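Local coordinates for protein cytochrome P450 reductase (Amycolatopsis methanolica 239, PDB 5OGX) that transfers electrons from NADH, through FAD and a [2Fe-2S] cluster, to the cytochrome P450 partner that O-demethylates guaiacol and other lignin-derived aromatics, at residues L73-A76 / C77-R80. Sequence-based numbering, arbitrary orientation.
With FES (Fe2/s2 (inorganic) cluster), chain C.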
loop_
_atom_site.group_PDB
_atom_site.type_symbol
_atom_site.label_atom_id
_atom_site.label_comp_id
_atom_site.label_asym_id
_atom_site.label_seq_id
_atom_site.Cartn_x
_atom_site.Cartn_y
_atom_site.Cartn_z
ATOM N N LEU A 73 12.727 -13.413 17.776
ATOM C CA LEU A 73 12.117 -12.521 16.798
ATOM C C LEU A 73 10.603 -12.513 16.972
ATOM O O LEU A 73 10.015 -13.419 17.568
ATOM C CB LEU A 73 12.477 -12.936 15.371
ATOM C CG LEU A 73 13.968 -13.069 15.052
ATOM C CD1 LEU A 73 14.159 -13.225 13.553
ATOM C CD2 LEU A 73 14.754 -11.873 15.582
ATOM N N ALA A 74 9.973 -11.471 16.431
ATOM C CA ALA A 74 8.526 -11.305 16.502
ATOM C C ALA A 74 8.078 -10.457 15.320
ATOM O O ALA A 74 8.891 -9.843 14.631
ATOM C CB ALA A 74 8.101 -10.644 17.821
ATOM N N LEU A 75 6.773 -10.449 15.082
ATOM C CA LEU A 75 6.160 -9.524 14.133
ATOM C C LEU A 75 5.484 -8.415 14.927
ATOM O O LEU A 75 4.580 -8.683 15.730
ATOM C CB LEU A 75 5.136 -10.229 13.244
ATOM C CG LEU A 75 5.618 -11.395 12.392
ATOM C CD1 LEU A 75 4.452 -11.931 11.563
ATOM C CD2 LEU A 75 6.776 -10.928 11.502
ATOM N N ALA A 76 5.914 -7.171 14.696
ATOM C CA ALA A 76 5.332 -6.045 15.425
ATOM C C ALA A 76 3.813 -5.980 15.279
ATOM O O ALA A 76 3.119 -5.568 16.215
ATOM C CB ALA A 76 5.957 -4.732 14.956
ATOM N N CYS A 77 3.275 -6.340 14.114
ATOM C CA CYS A 77 1.826 -6.220 13.953
ATOM C C CYS A 77 1.058 -7.362 14.597
ATOM O O CYS A 77 -0.175 -7.289 14.676
ATOM C CB CYS A 77 1.436 -6.145 12.471
ATOM S SG CYS A 77 1.750 -7.693 11.602
ATOM N N GLN A 78 1.742 -8.407 15.072
ATOM C CA GLN A 78 1.061 -9.495 15.753
ATOM C C GLN A 78 1.414 -9.577 17.227
ATOM O O GLN A 78 0.640 -10.139 18.005
ATOM C CB GLN A 78 1.406 -10.828 15.070
ATOM C CG GLN A 78 1.087 -10.800 13.597
ATOM C CD GLN A 78 -0.403 -10.713 13.379
ATOM O OE1 GLN A 78 -1.167 -11.474 13.986
ATOM N NE2 GLN A 78 -0.834 -9.778 12.550
ATOM N N ALA A 79 2.535 -8.991 17.633
ATOM C CA ALA A 79 3.045 -9.180 18.982
ATOM C C ALA A 79 2.387 -8.208 19.955
ATOM O O ALA A 79 2.292 -7.006 19.684
ATOM C CB ALA A 79 4.567 -8.996 18.996
ATOM N N ARG A 80 1.920 -8.734 21.086
ATOM C CA ARG A 80 1.451 -7.890 22.166
ATOM C C ARG A 80 2.333 -8.092 23.392
ATOM O O ARG A 80 2.713 -9.223 23.702
ATOM C CB ARG A 80 -0.013 -8.188 22.529
ATOM C CG ARG A 80 -0.967 -7.977 21.353
ATOM C CD ARG A 80 -2.406 -8.408 21.689
ATOM N NE ARG A 80 -3.316 -8.004 20.619
ATOM C CZ ARG A 80 -3.468 -8.674 19.480
ATOM N NH1 ARG A 80 -2.781 -9.793 19.267
ATOM N NH2 ARG A 80 -4.305 -8.223 18.550
HETATM FE FE1 FES C . 3.110 -7.075 7.480
HETATM FE FE2 FES C . 3.516 -7.135 10.062
HETATM S S1 FES C . 3.723 -8.811 8.705
HETATM S S2 FES C . 3.102 -5.350 8.845
#
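With CG of Leu-75 and CG of Gln-78 each set beside its own backbone N (chi1 -59° and -55°), the two side chains run side by side, CD1 of Leu-75 resting 4.1 Å from CG of Gln-78. A further bend at chi2 of Gln-78 turns its amide back to Cys-77, where NE2 donates to SG across 3.5 Å, the sulfur lying close to the amide plane. SG in turn binds FE2 of the cluster at 2.4 Å, and Cys-45 is the second cysteine on that iron. Cys-77 is the last of the four cysteine ligands of the ferredoxin-type [2Fe-2S] domain, carried on a turn that follows edge strand 73-75 of its mixed sheet. The backbone closes the turn through O of Leu-75, which accepts two N-H groups: N of Gln-78 at 2.9 Å, well above the carbonyl plane, and N of Ala-79 at 2.8 Å, almost in line with the C=O bond. Replacing Cys-77 by an alanine would probably leave FE2 short of a thiolate ligand and the Gln-78 amide without its sulfur acceptor. Next to these bonds, CB of Ala-74 and CB of Ala-79 meet at 4.1 Å, with His-56 and Val-49 packing on Ala-74 and Leu-22 of helix 22-28 on Ala-79.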